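Local structure of SalCYP truncation (Salinispora tropica, 7ABB) at residues Arg191-Val194 / Ala195-Arg198; Glu357-His360 / Glu361-Asp365. The protein belongs to the cytochrome P450 family, has a largely alpha-helical fold and binds a heme c. One frame throughout, in Å; residues are numbered along the deposited sequence.

Contact 1 (Arg191-Val194 / Ala195-Arg198)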
ATOM      1  N   ARG A 191      12.372  -3.461 -19.179  1.00 29.48           N
ATOM      2  CA  ARG A 191      13.162  -3.121 -20.362  1.00 34.22           C
ATOM      3  C   ARG A 191      12.465  -3.598 -21.626  1.00 37.76           C
ATOM      4  O   ARG A 191      12.389  -2.868 -22.622  1.00 38.04           O
ATOM      5  CB  ARG A 191      14.549  -3.752 -20.270  1.00 41.24           C
ATOM      6  CG  ARG A 191      15.527  -2.977 -19.442  1.00 41.38           C
ATOM      7  CD  ARG A 191      16.956  -3.253 -19.876  1.00 62.97           C
ATOM      8  NE  ARG A 191      17.335  -4.643 -19.638  1.00 64.69           N
ATOM      9  CZ  ARG A 191      17.748  -5.116 -18.467  1.00 68.74           C
ATOM     10  NH1 ARG A 191      17.841  -4.316 -17.414  1.00 66.89           N
ATOM     11  NH2 ARG A 191      18.068  -6.396 -18.346  1.00 64.59           N
ATOM     12  N   ARG A 192      11.956  -4.829 -21.600  1.00 33.80           N
ATOM     13  CA  ARG A 192      11.246  -5.360 -22.756  1.00 34.95           C
ATOM     14  C   ARG A 192       9.950  -4.597 -23.011  1.00 36.31           C
ATOM     15  O   ARG A 192       9.571  -4.401 -24.174  1.00 35.57           O
ATOM     16  CB  ARG A 192      10.972  -6.855 -22.568  1.00 38.91           C
ATOM     17  CG  ARG A 192      12.199  -7.768 -22.725  1.00 43.59           C
ATOM     18  CD  ARG A 192      11.790  -9.241 -22.627  1.00 51.19           C
ATOM     19  NE  ARG A 192      12.826 -10.176 -23.085  1.00 63.78           N
ATOM     20  CZ  ARG A 192      13.388 -11.135 -22.344  1.00 72.67           C
ATOM     21  NH1 ARG A 192      14.312 -11.926 -22.884  1.00 74.41           N
ATOM     22  NH2 ARG A 192      13.038 -11.325 -21.075  1.00 69.69           N
ATOM     23  N   HIS A 193       9.270  -4.144 -21.953  1.00 33.43           N
ATOM     24  CA  HIS A 193       8.032  -3.396 -22.139  1.00 30.52           C
ATOM     25  C   HIS A 193       8.307  -2.047 -22.797  1.00 33.28           C
ATOM     26  O   HIS A 193       7.582  -1.621 -23.703  1.00 32.02           O
ATOM     27  CB  HIS A 193       7.317  -3.195 -20.799  1.00 26.52           C
ATOM     28  CG  HIS A 193       5.958  -2.593 -20.945  1.00 25.46           C
ATOM     29  ND1 HIS A 193       4.932  -3.236 -21.606  1.00 26.58           N
ATOM     30  CD2 HIS A 193       5.471  -1.386 -20.568  1.00 26.37           C
ATOM     31  CE1 HIS A 193       3.863  -2.458 -21.606  1.00 27.83           C
ATOM     32  NE2 HIS A 193       4.163  -1.334 -20.977  1.00 25.91           N
ATOM     33  N   VAL A 194       9.335  -1.345 -22.329  1.00 31.57           N
ATOM     34  CA  VAL A 194       9.698  -0.079 -22.956  1.00 32.39           C
ATOM     35  C   VAL A 194       9.953  -0.301 -24.436  1.00 38.12           C
ATOM     36  O   VAL A 194       9.459   0.438 -25.293  1.00 36.44           O
ATOM     37  CB  VAL A 194      10.917   0.536 -22.251  1.00 31.02           C
ATOM     38  CG1 VAL A 194      11.429   1.776 -23.006  1.00 36.94           C
ATOM     39  CG2 VAL A 194      10.546   0.911 -20.843  1.00 35.16           C
ATOM     40  N   ALA A 195      10.691  -1.360 -24.759  1.00 34.66           N
ATOM     41  CA  ALA A 195      11.044  -1.611 -26.156  1.00 40.43           C
ATOM     42  C   ALA A 195       9.810  -1.945 -26.990  1.00 39.62           C
ATOM     43  O   ALA A 195       9.722  -1.548 -28.164  1.00 41.34           O
ATOM     44  CB  ALA A 195      12.074  -2.738 -26.248  1.00 48.99           C
ATOM     45  N   ARG A 196       8.866  -2.700 -26.419  1.00 38.27           N
ATOM     46  CA  ARG A 196       7.610  -2.982 -27.111  1.00 33.40           C
ATOM     47  C   ARG A 196       6.890  -1.695 -27.491  1.00 42.94           C
ATOM     48  O   ARG A 196       6.457  -1.525 -28.637  1.00 38.22           O
ATOM     49  CB  ARG A 196       6.706  -3.855 -26.234  1.00 36.66           C
ATOM     50  CG  ARG A 196       5.310  -4.122 -26.837  1.00 38.37           C
ATOM     51  CD  ARG A 196       4.298  -4.607 -25.804  1.00 37.23           C
ATOM     52  NE  ARG A 196       4.506  -5.990 -25.397  1.00 37.08           N
ATOM     53  CZ  ARG A 196       4.152  -7.057 -26.104  1.00 44.68           C
ATOM     54  NH1 ARG A 196       3.588  -6.927 -27.302  1.00 47.49           N
ATOM     55  NH2 ARG A 196       4.381  -8.266 -25.610  1.00 42.75           N
ATOM     56  N   ARG A 197       6.746  -0.776 -26.531  1.00 34.87           N
ATOM     57  CA  ARG A 197       5.968   0.427 -26.784  1.00 30.12           C
ATOM     58  C   ARG A 197       6.719   1.401 -27.679  1.00 34.11           C
ATOM     59  O   ARG A 197       6.091   2.141 -28.438  1.00 39.60           O
ATOM     60  CB  ARG A 197       5.582   1.083 -25.462  1.00 28.75           C
ATOM     61  CG  ARG A 197       4.665   0.214 -24.616  1.00 36.32           C
ATOM     62  CD  ARG A 197       3.394  -0.181 -25.350  1.00 31.21           C
ATOM     63  NE  ARG A 197       2.392  -0.740 -24.442  1.00 36.74           N
ATOM     64  CZ  ARG A 197       1.545  -1.732 -24.729  1.00 37.34           C
ATOM     65  NH1 ARG A 197       1.549  -2.329 -25.915  1.00 37.50           N
ATOM     66  NH2 ARG A 197       0.684  -2.132 -23.805  1.00 36.88           N
ATOM     67  N   ARG A 198       8.049   1.414 -27.606  1.00 38.01           N
ATOM     68  CA  ARG A 198       8.813   2.267 -28.507  1.00 42.79           C
ATOM     69  C   ARG A 198       8.641   1.810 -29.951  1.00 47.12           C
ATOM     70  O   ARG A 198       8.470   2.633 -30.855  1.00 44.73           O
ATOM     71  CB  ARG A 198      10.282   2.272 -28.084  1.00 36.79           C
ATOM     72  CG  ARG A 198      11.095   3.382 -28.734  1.00 60.64           C
ATOM     73  CD  ARG A 198      12.508   3.471 -28.167  1.00 63.69           C
ATOM     74  NE  ARG A 198      12.591   4.259 -26.935  1.00 53.94           N
ATOM     75  CZ  ARG A 198      12.441   5.580 -26.883  1.00 56.92           C
ATOM     76  NH1 ARG A 198      12.553   6.219 -25.726  1.00 57.02           N
ATOM     77  NH2 ARG A 198      12.173   6.270 -27.990  1.00 67.89           N
TER
HETATM   78  O   HOH W   1       5.517  -5.890 -22.667  1.00 33.80           O
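His-193 and Arg-197 meet one turn apart on helix 182-199. Their contact is a CH-pi interaction. CG of Arg-197 lies over one face of the imidazole, 4.2 Å from the ring centroid of His-193 and displaced toward the rim. The histidine CG stands anti to its own N (chi1 -173°), which lets the ring swing forward along the helix to its neighbour. The arginine chain then kinks at chi2 (-57°). This brings its NE to 3.6 Å from CE1 of His-193. Ring and guanidinium planes are 69° apart, so the two groups do not stack flat.

A water adds a polar link on the same ring. It sits in the plane of the imidazole, 2.9 Å from His-193 ND1. It also accepts a hydrogen bond from NE of Arg-196, again at 2.9 Å from the water and at the edge of the guanidinium. The water joins two groups that do not touch through their nitrogens.

The backbone bonds are regular i to i+4 alpha-helical ones. Arg-196 N donates to Arg-192 O at 2.9 Å, and Arg-198 N to Val-194 O at 2.9 Å. Ala-195 N and Arg-197 N bond likewise to Arg-191 O and His-193 O.

Several of the arginine ends find partners outside the segments. Arg-197 makes a salt bridge to Asp-205 through NE and a hydrogen bond to Gly-148 O through NH2; Arg-198 makes a salt bridge to Asp-222. His-193 packs edge-to-face on Trp-149 and touches Thr-207 of helix 206-210, while Val-194 faces helix 222-235 at Leu-229.

Contact 2 (Glu357-His360 / Glu361-Asp365)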
ATOM      1  N   GLU A 357     -17.267  -5.937  -2.164  1.00 17.23           N
ATOM      2  CA  GLU A 357     -18.635  -5.956  -2.665  1.00 17.37           C
ATOM      3  C   GLU A 357     -18.931  -7.284  -3.350  1.00 16.88           C
ATOM      4  O   GLU A 357     -19.950  -7.946  -3.080  1.00 17.97           O
ATOM      5  CB  GLU A 357     -18.851  -4.783  -3.632  1.00 20.04           C
ATOM      6  CG  GLU A 357     -18.990  -3.418  -2.971  1.00 19.98           C
ATOM      7  CD  GLU A 357     -19.011  -2.276  -3.964  1.00 24.48           C
ATOM      8  OE1 GLU A 357     -18.508  -2.456  -5.096  1.00 24.13           O
ATOM      9  OE2 GLU A 357     -19.530  -1.189  -3.625  1.00 26.86           O
ATOM     10  N   GLU A 358     -18.068  -7.674  -4.292  1.00 17.42           N
ATOM     11  CA  GLU A 358     -18.346  -8.896  -5.040  1.00 16.89           C
ATOM     12  C   GLU A 358     -18.221 -10.121  -4.137  1.00 18.18           C
ATOM     13  O   GLU A 358     -18.966 -11.092  -4.306  1.00 18.85           O
ATOM     14  CB  GLU A 358     -17.422  -9.002  -6.259  1.00 18.19           C
ATOM     15  CG  GLU A 358     -17.655  -7.910  -7.305  1.00 19.51           C
ATOM     16  CD  GLU A 358     -19.069  -7.891  -7.787  1.00 23.50           C
ATOM     17  OE1 GLU A 358     -19.556  -8.956  -8.223  1.00 24.59           O
ATOM     18  OE2 GLU A 358     -19.703  -6.822  -7.732  1.00 24.68           O
ATOM     19  N   TRP A 359     -17.313 -10.075  -3.159  1.00 16.71           N
ATOM     20  CA  TRP A 359     -17.185 -11.169  -2.204  1.00 17.71           C
ATOM     21  C   TRP A 359     -18.496 -11.390  -1.463  1.00 18.04           C
ATOM     22  O   TRP A 359     -18.978 -12.523  -1.368  1.00 19.03           O
ATOM     23  CB  TRP A 359     -16.042 -10.872  -1.224  1.00 17.04           C
ATOM     24  CG  TRP A 359     -15.857 -11.959  -0.212  1.00 16.90           C
ATOM     25  CD1 TRP A 359     -16.596 -12.152   0.919  1.00 19.89           C
ATOM     26  CD2 TRP A 359     -14.897 -13.025  -0.256  1.00 15.24           C
ATOM     27  NE1 TRP A 359     -16.151 -13.258   1.579  1.00 19.59           N
ATOM     28  CE2 TRP A 359     -15.114 -13.819   0.885  1.00 18.35           C
ATOM     29  CE3 TRP A 359     -13.889 -13.391  -1.147  1.00 16.00           C
ATOM     30  CZ2 TRP A 359     -14.358 -14.956   1.157  1.00 20.22           C
ATOM     31  CZ3 TRP A 359     -13.135 -14.523  -0.883  1.00 19.99           C
ATOM     32  CH2 TRP A 359     -13.368 -15.285   0.281  1.00 19.59           C
ATOM     33  N   HIS A 360     -19.103 -10.324  -0.936  1.00 17.94           N
ATOM     34  CA  HIS A 360     -20.311 -10.512  -0.129  1.00 18.07           C
ATOM     35  C   HIS A 360     -21.546 -10.845  -0.955  1.00 19.28           C
ATOM     36  O   HIS A 360     -22.520 -11.396  -0.431  1.00 19.92           O
ATOM     37  CB  HIS A 360     -20.524  -9.273   0.733  1.00 18.88           C
ATOM     38  CG  HIS A 360     -19.558  -9.192   1.868  1.00 18.35           C
ATOM     39  ND1 HIS A 360     -18.291  -8.662   1.740  1.00 18.77           N
ATOM     40  CD2 HIS A 360     -19.645  -9.655   3.137  1.00 18.79           C
ATOM     41  CE1 HIS A 360     -17.658  -8.756   2.897  1.00 19.25           C
ATOM     42  NE2 HIS A 360     -18.457  -9.361   3.760  1.00 18.57           N
ATOM     43  N   GLU A 361     -21.508 -10.595  -2.261  1.00 20.14           N
ATOM     44  CA  GLU A 361     -22.587 -11.031  -3.136  1.00 20.51           C
ATOM     45  C   GLU A 361     -22.581 -12.539  -3.302  1.00 19.69           C
ATOM     46  O   GLU A 361     -23.644 -13.169  -3.331  1.00 23.79           O
ATOM     47  CB  GLU A 361     -22.439 -10.354  -4.491  1.00 23.00           C
ATOM     48  CG  GLU A 361     -23.456 -10.810  -5.501  1.00 31.62           C
ATOM     49  CD  GLU A 361     -24.871 -10.424  -5.129  1.00 48.59           C
ATOM     50  OE1 GLU A 361     -25.791 -11.254  -5.323  1.00 66.41           O
ATOM     51  OE2 GLU A 361     -25.064  -9.285  -4.650  1.00 46.01           O
ATOM     52  N   LEU A 362     -21.399 -13.130  -3.414  1.00 19.88           N
ATOM     53  CA  LEU A 362     -21.274 -14.560  -3.652  1.00 22.87           C
ATOM     54  C   LEU A 362     -21.066 -15.370  -2.379  1.00 19.77           C
ATOM     55  O   LEU A 362     -21.473 -16.540  -2.322  1.00 22.05           O
ATOM     56  CB  LEU A 362     -20.111 -14.807  -4.620  1.00 21.57           C
ATOM     57  CG  LEU A 362     -20.365 -14.362  -6.063  1.00 29.63           C
ATOM     58  CD1 LEU A 362     -19.077 -14.452  -6.851  1.00 35.55           C
ATOM     59  CD2 LEU A 362     -21.442 -15.225  -6.703  1.00 34.70           C
ATOM     60  N   ILE A 363     -20.453 -14.767  -1.366  1.00 19.74           N
ATOM     61  CA  ILE A 363     -20.076 -15.411  -0.110  1.00 18.83           C
ATOM     62  C   ILE A 363     -20.488 -14.479   1.030  1.00 18.81           C
ATOM     63  O   ILE A 363     -19.626 -13.830   1.650  1.00 19.25           O
ATOM     64  CB  ILE A 363     -18.571 -15.727  -0.082  1.00 17.57           C
ATOM     65  CG1 ILE A 363     -18.123 -16.469  -1.353  1.00 19.59           C
ATOM     66  CG2 ILE A 363     -18.208 -16.511   1.213  1.00 19.29           C
ATOM     67  CD1 ILE A 363     -16.608 -16.720  -1.431  1.00 20.63           C
ATOM     68  N   PRO A 364     -21.790 -14.355   1.313  1.00 19.21           N
ATOM     69  CA  PRO A 364     -22.234 -13.420   2.357  1.00 19.18           C
ATOM     70  C   PRO A 364     -21.842 -13.842   3.746  1.00 20.85           C
ATOM     71  O   PRO A 364     -21.704 -12.974   4.618  1.00 21.67           O
ATOM     72  CB  PRO A 364     -23.754 -13.389   2.177  1.00 21.50           C
ATOM     73  CG  PRO A 364     -24.093 -14.704   1.531  1.00 22.61           C
ATOM     74  CD  PRO A 364     -22.926 -14.973   0.609  1.00 23.36           C
ATOM     75  N   ASP A 365     -21.715 -15.143   4.000  1.00 20.55           N
ATOM     76  CA  ASP A 365     -21.381 -15.668   5.318  1.00 20.56           C
ATOM     77  C   ASP A 365     -20.137 -16.533   5.175  1.00 21.97           C
ATOM     78  O   ASP A 365     -20.046 -17.353   4.250  1.00 23.00           O
ATOM     79  CB  ASP A 365     -22.559 -16.477   5.876  1.00 27.63           C
ATOM     80  CG  ASP A 365     -22.398 -16.833   7.341  1.00 29.28           C
ATOM     81  OD1 ASP A 365     -21.435 -16.391   7.982  1.00 32.65           O
ATOM     82  OD2 ASP A 365     -23.263 -17.569   7.840  1.00 36.35           O
TER
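Trp-359 O accepts two backbone N-H groups at the end of helix 345-362. The bond from Ile-363 N is short, 2.7 Å to Trp-359 O, and the donor lies nearly in line with the C=O. Leu-362 N, 3.2 Å from Trp-359 O, adds a weak bond. Leu-362 N also bonds Glu-358 O at 3.3 Å, so its N-H is shared between two carbonyls. The backbone turns out of the helix at Ile-363.

The main side-chain contact is between Trp-359 and Ile-363. CD1 of Ile-363 sits over one face of the indole, 3.8 Å from the centroid of the six-membered ring of Trp-359 and only 10° off its normal. CB of Ile-363 also lies over the indole, 3.8 Å from NE1 of Trp-359. Trp-359 CG is anti to its backbone N (chi1 180°), which carries the indole forward to the residue four places on. Next to it, Pro-364 CB packs 3.5 Å from His-360 O.

His-360 ND1 bonds back to Trp-356 O. Glu-358 forms salt bridges with Arg-112 and Arg-116 of helix 108-120, and Ile-363 touches Ile-119 of the same helix. Trp-359 meets Phe-130 and Tyr-366 edge-to-face. The chemistry is that of a helix C-terminus: the N-H groups of Glu-361 and Leu-362 are each divided between two carbonyls, and an aliphatic side chain laid on an indole packs the first non-helical residue against the final turn.

How the contacts relate
Contacts 1 and 2 lie on different helices, with centres about 39 Å and nearest atoms about 25 Å apart. Both are partly buried and far from the chain centre. Contact 1 lies within helix 182-199, in its C-terminal half, and is rich in arginine. Five of its eight residues are exposed, and the side chain of His-193 is about 14 Å from the heme c. Contact 2 ends a helix and has four buried residues. Each sets an aliphatic carbon over an aromatic face four residues back. In contact 1 that carbon belongs to a charged chain and a water is involved; in contact 2 to an apolar one. Neighbouring helices differ: 206-210 and 222-235 against 108-120 and 238-253.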